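PDB 6LKI: ABC transporter, solute-binding protein from Staphylococcus aureus, which binds alpha-D-glucose 6-phosphate as an extracellular solute-binding lipoprotein and pairs with the sensor protein kinase HptS. Local coordinates for residues S96-P101 and A250-K255; S9-N14 and V56-V61; G129-S134 and H160-H165; T102-N107 and A186-E191. All blocks are in the same frame, centred on the assembly; numbering follows the deposited sequence.

Interaction 1: S96-P101 and A250-K255; sequences SFLLMP and AEFDAK
L99 and K255 form an antiparallel hydrogen-bonded pair. L99 N donates to K255 O at 2.9 Å, and K255 N returns a nearly straight bond (172° at the hydrogen) to L99 O at 2.8 Å. Their side chains leave on the same face of the sheet, with L99 CB 3.9 Å from K255 CB. The chain reaches this pairing from helix 242-252 through D253, whose positive phi (54°) turns it toward the strand; the D253 carboxylate itself is bonded to N68 of the HptS chain. S96-P101 belongs to the long strand 95-107, probably one of the lobe-crossing strands of a type II binding-protein fold, and F97 and L98 form a classic beta bulge opposite D218, a residue of the glucose 6-phosphate site. The side chains make mostly apolar contacts. L98 and F252 cross at about a right angle, L98 CD1 lying 3.7 Å from F252 CD2, while the F252 ring also meets Y11 edge-to-face. M100 leaves with CG opposite the backbone N (chi1 178°), then bends twice, so that its methyl CE is carried to 3.7 Å from A254 CB and into van der Waals contact with F252 O at 3.3 Å. A254 CB lies beside the pairing, in a similar contact 3.4 Å from L99 O. M100 also packs on Q192 of helix 191-198.

Interaction 2: S9-N14 and V56-V61; sequences SPYQSN and VFMGGV
M58 O is approached by three groups from S9 and P10: S9 OG donates to it at 2.8 Å, S9 CA makes a CA-H...O contact at 3.3 Å, and P10 CD lies against it, also at 3.3 Å. The hydroxyl comes in 21° off the carbonyl plane. S9 and M58 lie where strands 5-9 and 56-58, neighbouring parallel strands of the mixed sheet, give way to loops, and these loops line the ligand pocket, as in type II binding proteins. With OG swung opposite its backbone N (chi1 -174°), S9 also accepts from Y11 N at 3.3 Å, an ST turn that ties the loop to its own strand while the same hydroxyl holds M58. P10 CD rests 3.9 Å from F57 CE1. The prolyl ring also touches T38 and lies close to the bound malonic acid. Y11 lays its ring obliquely against G59, CE2 standing 3.4 Å from G59 CA, where the absence of a side chain admits the ring so closely. Its hydroxyl is bonded to the carboxylate of D218, so the ring spans from the turn to a glucose 6-phosphate-binding residue. G60, another residue of that site, has its backbone N buried here with no partner in the model, lying 3.8 Å from P10 CG and 4.1 Å from Y11 OH.

Interaction 3: G129-S134 and H160-H165; sequences GKIAYS and HQFQNH
G129 N donates to H165 O at 2.9 Å, tying the turn at G129 to the chain just past the end of helix 156-163. Farther along, the two backbones diverge and side chains bridge the gap. Y133 and F162 form one part of this bridge, I131 and H165 another. The Y133 and F162 rings pass each other in opposite directions, centroids 5.4 Å apart and planes at 59°, with F162 CE2 3.6 Å from Y133 CD1. The Y133 ring gets there because CG sits between the backbone N and the carbonyl carbon (chi1 70°), which projects it off the strand toward the helix. At its far end the ring meets Q163 at about a right angle along the chains, yet its plane is only 16° from that of the amide; the hydroxyl presses on Q163 CG at 3.2 Å. Y133 OH also donates to a water at 2.8 Å and is bonded to Q168, so the phenol hydroxyl has two polar partners; a further link from this water to Q163 O is very short and its geometry doubtful. I131 CD1 touches both the H165 and the F162 rings, reaching the in-plane edge of H165 at CD2, 4.0 Å away, and F162 CE1 at 4.2 Å. Strand 131-134, helices 140-153 and 156-163 and parallel strand 167-169 make a beta-alpha-beta crossover: M146 of helix 140-153 packs on Y133, F162 and Q163, L188 of strand 186-190 packs on Y133 and F162, and S134 bonds to T139 and T172 of the ligand pocket.

Interaction 4: T102-N107 and A186-E191; sequences TVIVVN and AGLSYE
Strands 95-107 and 186-190 are antiparallel neighbours in the mixed sheet, joined here by five successive pairs from T102-Y190 to V106-A186. The short segments run at 141° to each other, reflecting marked twist. Four backbone bonds hold the two hydrogen-bonded pairs. V105 N reaches G187 O at 2.8 Å and G187 N answers to V105 O at 2.9 Å; S189 N binds V103 O at 2.9 Å. V103 N to S189 O (3.0 Å) is straight at the hydrogen but arrives 50° out of the carbonyl plane, and S189 O takes a second bond from H145 of helix 140-153. On the face of I104 and L188, these side chains lie side by side and point the same way, I104 CG1 3.8 Å from L188 CD2, with the methyl of A186 beyond. On the other face V105 places CG1 between its backbone N and carbonyl carbon (chi1 64°), bringing it over side-chain-less G187, 3.4 Å from G187 O, and helix 172-180 packs on V105 and S189. At the T102 end, V103 CG2 lies 3.7 Å from Y190 C, where helix 191-198 begins with Y190 as N-cap. Flanked by parallel strand 131-134 on its other edge, strand 186-190 thus has one parallel and one antiparallel neighbour, consistent with the second lobe of a type II solute-binding protein.

In the fold
Interactions 1 and 4 share strand 95-107 and meet where P101 O probably accepts from E191 N, so one strand pairs first with the chain after helix 242-252 and then with strand 186-190. Interaction 4 passes strand 186-190 on to interaction 3, whose A132 pairs with A186 and L188. Interactions 1, 2 and 4 are buried; interaction 3 is only partly so, and it includes a water on Y133 OH. Backbone pairing dominates 4, a single pair plus apolar packing makes 1, a serine hydroxyl and glycine-lined turn make 2, and aromatic and aliphatic side chains with one backbone bond make 3. Y11 of interaction 2 packs on F97 of interaction 1, while 2 and 3 lie on opposite sides of the chain's centre.

Interaction 1: S96-P101 and A250-K255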
loop_
_atom_site.group_PDB
_atom_site.type_symbol
_atom_site.label_atom_id
_atom_site.label_comp_id
_atom_site.label_asym_id
_atom_site.label_seq_id
_atom_site.Cartn_x
_atom_site.Cartn_y
_atom_site.Cartn_z
ATOM N N SER A 96 3.381 17.058 -5.999
ATOM C CA SER A 96 2.937 15.781 -6.546
ATOM C C SER A 96 3.785 14.644 -5.988
ATOM O O SER A 96 5.004 14.771 -5.838
ATOM C CB SER A 96 3.005 15.806 -8.073
ATOM O OG SER A 96 2.098 16.759 -8.601
ATOM N N PHE A 97 3.128 13.524 -5.686
ATOM C CA PHE A 97 3.735 12.447 -4.908
ATOM C C PHE A 97 3.700 11.112 -5.640
ATOM O O PHE A 97 4.761 10.539 -5.914
ATOM C CB PHE A 97 3.020 12.355 -3.551
ATOM C CG PHE A 97 3.424 11.171 -2.719
ATOM C CD1 PHE A 97 4.758 10.872 -2.507
ATOM C CD2 PHE A 97 2.459 10.368 -2.129
ATOM C CE1 PHE A 97 5.125 9.789 -1.732
ATOM C CE2 PHE A 97 2.821 9.283 -1.354
ATOM C CZ PHE A 97 4.156 8.992 -1.156
ATOM N N LEU A 98 2.516 10.595 -5.959
ATOM C CA LEU A 98 2.382 9.313 -6.636
ATOM C C LEU A 98 1.245 9.392 -7.645
ATOM O O LEU A 98 0.351 10.235 -7.540
ATOM C CB LEU A 98 2.119 8.168 -5.646
ATOM C CG LEU A 98 3.286 7.667 -4.790
ATOM C CD1 LEU A 98 2.798 6.632 -3.786
ATOM C CD2 LEU A 98 4.394 7.091 -5.660
ATOM N N LEU A 99 1.286 8.492 -8.623
ATOM C CA LEU A 99 0.263 8.396 -9.657
ATOM C C LEU A 99 -0.457 7.061 -9.504
ATOM O O LEU A 99 0.185 6.005 -9.501
ATOM C CB LEU A 99 0.877 8.524 -11.051
ATOM C CG LEU A 99 1.771 9.745 -11.284
ATOM C CD1 LEU A 99 2.396 9.699 -12.668
ATOM C CD2 LEU A 99 0.983 11.030 -11.093
ATOM N N MET A 100 -1.777 7.111 -9.374
ATOM C CA MET A 100 -2.590 5.915 -9.155
ATOM C C MET A 100 -3.724 5.869 -10.170
ATOM O O MET A 100 -4.629 6.724 -10.121
ATOM C CB MET A 100 -3.146 5.884 -7.735
ATOM C CG MET A 100 -4.053 4.691 -7.453
ATOM S SD MET A 100 -3.194 3.116 -7.647
ATOM C CE MET A 100 -1.918 3.280 -6.403
ATOM N N PRO A 101 -3.728 4.904 -11.090
ATOM C CA PRO A 101 -4.834 4.814 -12.050
ATOM C C PRO A 101 -6.119 4.370 -11.363
ATOM O O PRO A 101 -6.114 3.448 -10.544
ATOM C CB PRO A 101 -4.349 3.766 -13.062
ATOM C CG PRO A 101 -2.871 3.601 -12.797
ATOM C CD PRO A 101 -2.685 3.899 -11.347
ATOM N N ALA A 250 6.634 -0.300 -5.985
ATOM C CA ALA A 250 6.538 -1.747 -5.822
ATOM C C ALA A 250 5.457 -2.140 -4.824
ATOM O O ALA A 250 4.806 -3.177 -4.998
ATOM C CB ALA A 250 7.888 -2.315 -5.385
ATOM N N GLU A 251 5.246 -1.338 -3.782
ATOM C CA GLU A 251 4.325 -1.731 -2.721
ATOM C C GLU A 251 2.905 -1.229 -2.954
ATOM O O GLU A 251 1.942 -1.934 -2.630
ATOM C CB GLU A 251 4.840 -1.229 -1.369
ATOM C CG GLU A 251 6.168 -1.846 -0.954
ATOM C CD GLU A 251 6.523 -1.555 0.492
ATOM O OE1 GLU A 251 5.902 -0.655 1.095
ATOM O OE2 GLU A 251 7.426 -2.232 1.026
ATOM N N PHE A 252 2.752 -0.030 -3.513
ATOM C CA PHE A 252 1.440 0.568 -3.721
ATOM C C PHE A 252 0.832 0.227 -5.074
ATOM O O PHE A 252 -0.329 0.575 -5.314
ATOM C CB PHE A 252 1.516 2.097 -3.600
ATOM C CG PHE A 252 1.589 2.605 -2.184
ATOM C CD1 PHE A 252 2.079 1.810 -1.161
ATOM C CD2 PHE A 252 1.175 3.891 -1.884
ATOM C CE1 PHE A 252 2.150 2.288 0.135
ATOM C CE2 PHE A 252 1.242 4.374 -0.591
ATOM C CZ PHE A 252 1.730 3.572 0.419
ATOM N N ASP A 253 1.583 -0.432 -5.959
ATOM C CA ASP A 253 1.167 -0.631 -7.347
ATOM C C ASP A 253 0.819 0.705 -7.998
ATOM O O ASP A 253 -0.154 0.830 -8.747
ATOM C CB ASP A 253 0.004 -1.618 -7.443
ATOM C CG ASP A 253 0.426 -3.034 -7.123
ATOM O OD1 ASP A 253 1.570 -3.400 -7.468
ATOM O OD2 ASP A 253 -0.378 -3.780 -6.525
ATOM N N ALA A 254 1.625 1.713 -7.693
ATOM C CA ALA A 254 1.480 3.059 -8.217
ATOM C C ALA A 254 2.538 3.310 -9.284
ATOM O O ALA A 254 3.386 2.459 -9.572
ATOM C CB ALA A 254 1.589 4.087 -7.087
ATOM N N LYS A 255 2.479 4.496 -9.878
ATOM C CA LYS A 255 3.497 4.966 -10.802
ATOM C C LYS A 255 4.215 6.154 -10.181
ATOM O O LYS A 255 3.598 6.974 -9.493
ATOM C CB LYS A 255 2.881 5.353 -12.148
ATOM C CG LYS A 255 1.854 4.351 -12.654
ATOM C CD LYS A 255 2.326 3.670 -13.925
ATOM C CE LYS A 255 1.289 2.682 -14.444
ATOM N NZ LYS A 255 1.118 1.511 -13.535
#

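Interaction 2: S9-N14 and V56-V61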
loop_
_atom_site.group_PDB
_atom_site.type_symbol
_atom_site.label_atom_id
_atom_site.label_comp_id
_atom_site.label_asym_id
_atom_site.label_seq_id
_atom_site.Cartn_x
_atom_site.Cartn_y
_atom_site.Cartn_z
ATOM N N SER A 9 -2.892 11.487 6.973
ATOM C CA SER A 9 -2.783 10.603 5.822
ATOM C C SER A 9 -4.034 9.762 5.612
ATOM O O SER A 9 -4.498 9.112 6.563
ATOM C CB SER A 9 -1.572 9.682 5.957
ATOM O OG SER A 9 -1.383 8.927 4.772
ATOM N N PRO A 10 -4.598 9.756 4.400
ATOM C CA PRO A 10 -5.693 8.825 4.098
ATOM C C PRO A 10 -5.231 7.408 3.801
ATOM O O PRO A 10 -6.080 6.511 3.699
ATOM C CB PRO A 10 -6.356 9.460 2.869
ATOM C CG PRO A 10 -5.242 10.191 2.192
ATOM C CD PRO A 10 -4.337 10.691 3.292
ATOM N N TYR A 11 -3.928 7.179 3.651
ATOM C CA TYR A 11 -3.417 5.825 3.492
ATOM C C TYR A 11 -3.602 5.033 4.781
ATOM O O TYR A 11 -3.538 5.578 5.886
ATOM C CB TYR A 11 -1.934 5.843 3.123
ATOM C CG TYR A 11 -1.603 6.546 1.827
ATOM C CD1 TYR A 11 -2.327 6.298 0.670
ATOM C CD2 TYR A 11 -0.550 7.450 1.761
ATOM C CE1 TYR A 11 -2.017 6.937 -0.517
ATOM C CE2 TYR A 11 -0.232 8.091 0.580
ATOM C CZ TYR A 11 -0.969 7.833 -0.555
ATOM O OH TYR A 11 -0.655 8.474 -1.733
ATOM N N GLN A 12 -3.831 3.731 4.632
ATOM C CA GLN A 12 -3.920 2.868 5.800
ATOM C C GLN A 12 -2.579 2.829 6.523
ATOM O O GLN A 12 -1.513 2.906 5.906
ATOM C CB GLN A 12 -4.353 1.457 5.395
ATOM C CG GLN A 12 -5.795 1.367 4.913
ATOM C CD GLN A 12 -6.798 1.745 5.987
ATOM O OE1 GLN A 12 -7.007 1.004 6.947
ATOM N NE2 GLN A 12 -7.426 2.907 5.827
ATOM N N SER A 13 -2.646 2.711 7.853
ATOM C CA SER A 13 -1.448 2.814 8.683
ATOM C C SER A 13 -0.385 1.806 8.267
ATOM O O SER A 13 0.789 2.157 8.102
ATOM C CB SER A 13 -1.815 2.617 10.153
ATOM O OG SER A 13 -0.655 2.436 10.947
ATOM N N ASN A 14 -0.779 0.545 8.095
ATOM C CA ASN A 14 0.183 -0.518 7.832
ATOM C C ASN A 14 0.874 -0.385 6.480
ATOM O O ASN A 14 1.843 -1.108 6.231
ATOM C CB ASN A 14 -0.511 -1.879 7.937
ATOM C CG ASN A 14 -1.402 -2.177 6.748
ATOM O OD1 ASN A 14 -1.143 -3.104 5.982
ATOM N ND2 ASN A 14 -2.460 -1.389 6.588
ATOM N N VAL A 56 2.262 17.806 8.196
ATOM C CA VAL A 56 2.279 17.341 6.813
ATOM C C VAL A 56 0.998 16.572 6.520
ATOM O O VAL A 56 0.526 15.790 7.353
ATOM C CB VAL A 56 3.512 16.454 6.529
ATOM C CG1 VAL A 56 3.490 15.946 5.097
ATOM C CG2 VAL A 56 4.805 17.215 6.802
ATOM N N PHE A 57 0.438 16.797 5.332
ATOM C CA PHE A 57 -0.656 15.996 4.789
ATOM C C PHE A 57 -0.066 15.106 3.700
ATOM O O PHE A 57 0.368 15.603 2.655
ATOM C CB PHE A 57 -1.770 16.887 4.240
ATOM C CG PHE A 57 -3.113 16.208 4.162
ATOM C CD1 PHE A 57 -3.341 15.190 3.250
ATOM C CD2 PHE A 57 -4.150 16.597 4.994
ATOM C CE1 PHE A 57 -4.576 14.567 3.175
ATOM C CE2 PHE A 57 -5.388 15.980 4.923
ATOM C CZ PHE A 57 -5.600 14.965 4.012
ATOM N N MET A 58 -0.049 13.797 3.941
ATOM C CA MET A 58 0.626 12.840 3.067
ATOM C C MET A 58 -0.411 11.959 2.381
ATOM O O MET A 58 -1.062 11.135 3.031
ATOM C CB MET A 58 1.616 11.992 3.861
ATOM C CG MET A 58 2.212 10.834 3.078
ATOM S SD MET A 58 3.153 9.719 4.133
ATOM C CE MET A 58 3.644 8.467 2.949
ATOM N N GLY A 59 -0.550 12.124 1.070
ATOM C CA GLY A 59 -1.425 11.291 0.273
ATOM C C GLY A 59 -2.748 11.968 -0.039
ATOM O O GLY A 59 -3.104 13.012 0.514
ATOM N N GLY A 60 -3.488 11.340 -0.944
ATOM C CA GLY A 60 -4.752 11.868 -1.409
ATOM C C GLY A 60 -4.589 12.795 -2.602
ATOM O O GLY A 60 -3.537 13.387 -2.832
ATOM N N VAL A 61 -5.666 12.912 -3.379
ATOM C CA VAL A 61 -5.671 13.791 -4.544
ATOM C C VAL A 61 -5.848 15.229 -4.072
ATOM O O VAL A 61 -6.909 15.837 -4.265
ATOM C CB VAL A 61 -6.766 13.388 -5.549
ATOM C CG1 VAL A 61 -6.414 12.063 -6.204
ATOM C CG2 VAL A 61 -8.117 13.295 -4.860
#

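Interaction 3: G129-S134 and H160-H165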
loop_
_atom_site.group_PDB
_atom_site.type_symbol
_atom_site.label_atom_id
_atom_site.label_comp_id
_atom_site.label_asym_id
_atom_site.label_seq_id
_atom_site.Cartn_x
_atom_site.Cartn_y
_atom_site.Cartn_z
ATOM N N GLY A 129 -28.135 -2.557 -12.326
ATOM C CA GLY A 129 -28.231 -2.949 -10.935
ATOM C C GLY A 129 -27.245 -4.005 -10.496
ATOM O O GLY A 129 -27.327 -4.471 -9.356
ATOM N N LYS A 130 -26.308 -4.396 -11.359
ATOM C CA LYS A 130 -25.354 -5.453 -11.050
ATOM C C LYS A 130 -23.921 -4.943 -10.964
ATOM O O LYS A 130 -22.986 -5.750 -10.957
ATOM C CB LYS A 130 -25.449 -6.572 -12.090
ATOM C CG LYS A 130 -26.854 -7.103 -12.303
ATOM C CD LYS A 130 -27.242 -8.094 -11.222
ATOM C CE LYS A 130 -27.248 -9.514 -11.764
ATOM N NZ LYS A 130 -27.488 -10.514 -10.688
ATOM N N ILE A 131 -23.728 -3.626 -10.910
ATOM C CA ILE A 131 -22.413 -3.012 -10.792
ATOM C C ILE A 131 -22.485 -1.965 -9.689
ATOM O O ILE A 131 -23.565 -1.529 -9.289
ATOM C CB ILE A 131 -21.942 -2.384 -12.121
ATOM C CG1 ILE A 131 -22.987 -1.398 -12.637
ATOM C CG2 ILE A 131 -21.700 -3.468 -13.160
ATOM C CD1 ILE A 131 -22.575 -0.679 -13.905
ATOM N N ALA A 132 -21.315 -1.563 -9.192
ATOM C CA ALA A 132 -21.267 -0.718 -8.006
ATOM C C ALA A 132 -20.190 0.350 -8.141
ATOM O O ALA A 132 -19.241 0.223 -8.918
ATOM C CB ALA A 132 -21.021 -1.546 -6.738
ATOM N N TYR A 133 -20.363 1.415 -7.359
ATOM C CA TYR A 133 -19.380 2.479 -7.220
ATOM C C TYR A 133 -19.541 3.079 -5.830
ATOM O O TYR A 133 -20.480 2.753 -5.098
ATOM C CB TYR A 133 -19.543 3.548 -8.307
ATOM C CG TYR A 133 -20.799 4.379 -8.153
ATOM C CD1 TYR A 133 -22.035 3.880 -8.541
ATOM C CD2 TYR A 133 -20.748 5.658 -7.612
ATOM C CE1 TYR A 133 -23.188 4.631 -8.397
ATOM C CE2 TYR A 133 -21.898 6.418 -7.466
ATOM C CZ TYR A 133 -23.113 5.897 -7.860
ATOM O OH TYR A 133 -24.261 6.645 -7.718
ATOM N N SER A 134 -18.618 3.967 -5.470
ATOM C CA SER A 134 -18.609 4.593 -4.157
ATOM C C SER A 134 -19.089 6.037 -4.242
ATOM O O SER A 134 -18.890 6.719 -5.252
ATOM C CB SER A 134 -17.210 4.545 -3.532
ATOM O OG SER A 134 -16.220 4.991 -4.443
ATOM N N HIS A 160 -25.615 11.193 -14.241
ATOM C CA HIS A 160 -26.907 10.781 -13.701
ATOM C C HIS A 160 -27.361 9.456 -14.299
ATOM O O HIS A 160 -27.934 8.617 -13.594
ATOM C CB HIS A 160 -27.948 11.873 -13.946
ATOM C CG HIS A 160 -27.728 13.105 -13.127
ATOM N ND1 HIS A 160 -28.134 14.356 -13.539
ATOM C CD2 HIS A 160 -27.140 13.279 -11.920
ATOM C CE1 HIS A 160 -27.807 15.247 -12.620
ATOM N NE2 HIS A 160 -27.202 14.620 -11.627
ATOM N N GLN A 161 -27.111 9.242 -15.593
ATOM C CA GLN A 161 -27.485 7.972 -16.205
ATOM C C GLN A 161 -26.706 6.816 -15.589
ATOM O O GLN A 161 -27.266 5.737 -15.357
ATOM C CB GLN A 161 -27.267 8.017 -17.715
ATOM C CG GLN A 161 -27.687 6.729 -18.413
ATOM C CD GLN A 161 -27.463 6.765 -19.911
ATOM O OE1 GLN A 161 -26.913 7.727 -20.446
ATOM N NE2 GLN A 161 -27.893 5.712 -20.598
ATOM N N PHE A 162 -25.416 7.019 -15.315
ATOM C CA PHE A 162 -24.647 5.967 -14.659
ATOM C C PHE A 162 -25.162 5.713 -13.248
ATOM O O PHE A 162 -25.261 4.559 -12.815
ATOM C CB PHE A 162 -23.161 6.320 -14.625
ATOM C CG PHE A 162 -22.316 5.274 -13.958
ATOM C CD1 PHE A 162 -21.866 4.175 -14.669
ATOM C CD2 PHE A 162 -21.996 5.374 -12.613
ATOM C CE1 PHE A 162 -21.102 3.200 -14.056
ATOM C CE2 PHE A 162 -21.235 4.400 -11.994
ATOM C CZ PHE A 162 -20.786 3.314 -12.717
ATOM N N GLN A 163 -25.494 6.779 -12.515
ATOM C CA GLN A 163 -25.993 6.622 -11.154
ATOM C C GLN A 163 -27.379 5.989 -11.114
ATOM O O GLN A 163 -27.800 5.520 -10.050
ATOM C CB GLN A 163 -26.003 7.975 -10.444
ATOM C CG GLN A 163 -24.616 8.578 -10.262
ATOM C CD GLN A 163 -24.615 9.790 -9.354
ATOM O OE1 GLN A 163 -25.632 10.467 -9.201
ATOM N NE2 GLN A 163 -23.469 10.072 -8.745
ATOM N N ASN A 164 -28.094 5.962 -12.237
ATOM C CA ASN A 164 -29.345 5.225 -12.351
ATOM C C ASN A 164 -29.137 3.816 -12.887
ATOM O O ASN A 164 -30.115 3.113 -13.160
ATOM C CB ASN A 164 -30.330 5.984 -13.242
ATOM C CG ASN A 164 -30.943 7.175 -12.540
ATOM O OD1 ASN A 164 -31.159 7.149 -11.330
ATOM N ND2 ASN A 164 -31.221 8.230 -13.296
ATOM N N HIS A 165 -27.886 3.393 -13.035
ATOM C CA HIS A 165 -27.535 2.069 -13.522
ATOM C C HIS A 165 -26.710 1.263 -12.533
ATOM O O HIS A 165 -26.821 0.036 -12.519
ATOM C CB HIS A 165 -26.758 2.189 -14.843
ATOM C CG HIS A 165 -26.827 0.969 -15.706
ATOM N ND1 HIS A 165 -27.857 0.741 -16.594
ATOM C CD2 HIS A 165 -25.982 -0.083 -15.833
ATOM C CE1 HIS A 165 -27.648 -0.402 -17.223
ATOM N NE2 HIS A 165 -26.517 -0.920 -16.781
HETATM O O HOH W 1 -26.592 5.113 -7.885
#

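Interaction 4: T102-N107 and A186-E191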
loop_
_atom_site.group_PDB
_atom_site.type_symbol
_atom_site.label_atom_id
_atom_site.label_comp_id
_atom_site.label_asym_id
_atom_site.label_seq_id
_atom_site.Cartn_x
_atom_site.Cartn_y
_atom_site.Cartn_z
ATOM N N THR A 102 -7.217 5.048 -11.684
ATOM C CA THR A 102 -8.532 4.507 -11.381
ATOM C C THR A 102 -8.871 3.442 -12.413
ATOM O O THR A 102 -8.398 3.484 -13.552
ATOM C CB THR A 102 -9.599 5.604 -11.380
ATOM O OG1 THR A 102 -9.663 6.220 -12.673
ATOM C CG2 THR A 102 -9.279 6.662 -10.333
ATOM N N VAL A 103 -9.672 2.456 -12.002
ATOM C CA VAL A 103 -9.939 1.296 -12.842
ATOM C C VAL A 103 -11.387 0.854 -12.690
ATOM O O VAL A 103 -12.068 1.179 -11.715
ATOM C CB VAL A 103 -9.011 0.097 -12.519
ATOM C CG1 VAL A 103 -7.536 0.484 -12.612
ATOM C CG2 VAL A 103 -9.346 -0.482 -11.149
ATOM N N ILE A 104 -11.846 0.106 -13.683
ATOM C CA ILE A 104 -13.007 -0.758 -13.538
ATOM C C ILE A 104 -12.499 -2.137 -13.148
ATOM O O ILE A 104 -11.614 -2.689 -13.811
ATOM C CB ILE A 104 -13.821 -0.822 -14.841
ATOM C CG1 ILE A 104 -14.379 0.554 -15.197
ATOM C CG2 ILE A 104 -14.946 -1.840 -14.718
ATOM C CD1 ILE A 104 -14.953 0.630 -16.590
ATOM N N VAL A 105 -13.031 -2.688 -12.063
ATOM C CA VAL A 105 -12.708 -4.048 -11.653
ATOM C C VAL A 105 -13.844 -4.959 -12.097
ATOM O O VAL A 105 -15.021 -4.608 -11.959
ATOM C CB VAL A 105 -12.452 -4.135 -10.137
ATOM C CG1 VAL A 105 -13.694 -3.781 -9.339
ATOM C CG2 VAL A 105 -11.945 -5.518 -9.765
ATOM N N VAL A 106 -13.493 -6.106 -12.673
ATOM C CA VAL A 106 -14.455 -7.027 -13.268
ATOM C C VAL A 106 -14.310 -8.383 -12.595
ATOM O O VAL A 106 -13.191 -8.882 -12.426
ATOM C CB VAL A 106 -14.256 -7.151 -14.790
ATOM C CG1 VAL A 106 -15.241 -8.150 -15.381
ATOM C CG2 VAL A 106 -14.407 -5.790 -15.459
ATOM N N ASN A 107 -15.438 -8.975 -12.212
ATOM C CA ASN A 107 -15.449 -10.322 -11.656
ATOM C C ASN A 107 -15.366 -11.332 -12.797
ATOM O O ASN A 107 -16.285 -11.422 -13.617
ATOM C CB ASN A 107 -16.710 -10.544 -10.823
ATOM C CG ASN A 107 -16.716 -11.885 -10.115
ATOM O OD1 ASN A 107 -16.751 -12.935 -10.755
ATOM N ND2 ASN A 107 -16.692 -11.855 -8.789
ATOM N N ALA A 186 -19.179 -5.904 -11.756
ATOM C CA ALA A 186 -18.086 -4.965 -11.957
ATOM C C ALA A 186 -18.243 -3.803 -10.989
ATOM O O ALA A 186 -19.298 -3.607 -10.383
ATOM C CB ALA A 186 -18.034 -4.468 -13.407
ATOM N N GLY A 187 -17.171 -3.026 -10.851
ATOM C CA GLY A 187 -17.180 -1.897 -9.941
ATOM C C GLY A 187 -16.106 -0.893 -10.287
ATOM O O GLY A 187 -15.129 -1.207 -10.976
ATOM N N LEU A 188 -16.298 0.329 -9.796
ATOM C CA LEU A 188 -15.361 1.425 -10.011
ATOM C C LEU A 188 -14.437 1.533 -8.803
ATOM O O LEU A 188 -14.892 1.843 -7.696
ATOM C CB LEU A 188 -16.104 2.742 -10.240
ATOM C CG LEU A 188 -17.157 2.780 -11.349
ATOM C CD1 LEU A 188 -17.586 4.217 -11.618
ATOM C CD2 LEU A 188 -16.644 2.120 -12.622
ATOM N N SER A 189 -13.148 1.296 -9.019
ATOM C CA SER A 189 -12.177 1.212 -7.932
ATOM C C SER A 189 -10.889 1.891 -8.394
ATOM O O SER A 189 -10.899 2.771 -9.262
ATOM C CB SER A 189 -11.974 -0.256 -7.520
ATOM O OG SER A 189 -11.099 -0.372 -6.412
ATOM N N TYR A 190 -9.763 1.497 -7.804
ATOM C CA TYR A 190 -8.457 1.950 -8.261
ATOM C C TYR A 190 -7.482 0.782 -8.193
ATOM O O TYR A 190 -7.723 -0.215 -7.508
ATOM C CB TYR A 190 -7.946 3.161 -7.458
ATOM C CG TYR A 190 -7.824 2.958 -5.962
ATOM C CD1 TYR A 190 -8.927 3.103 -5.130
ATOM C CD2 TYR A 190 -6.600 2.653 -5.381
ATOM C CE1 TYR A 190 -8.819 2.931 -3.760
ATOM C CE2 TYR A 190 -6.481 2.479 -4.012
ATOM C CZ TYR A 190 -7.593 2.619 -3.207
ATOM O OH TYR A 190 -7.477 2.446 -1.846
ATOM N N GLU A 191 -6.370 0.922 -8.921
ATOM C CA GLU A 191 -5.526 -0.234 -9.213
ATOM C C GLU A 191 -4.999 -0.893 -7.943
ATOM O O GLU A 191 -4.993 -2.124 -7.837
ATOM C CB GLU A 191 -4.371 0.176 -10.125
ATOM C CG GLU A 191 -3.439 -0.974 -10.482
ATOM C CD GLU A 191 -3.112 -1.024 -11.961
ATOM O OE1 GLU A 191 -3.105 -2.133 -12.533
ATOM O OE2 GLU A 191 -2.863 0.048 -12.552
#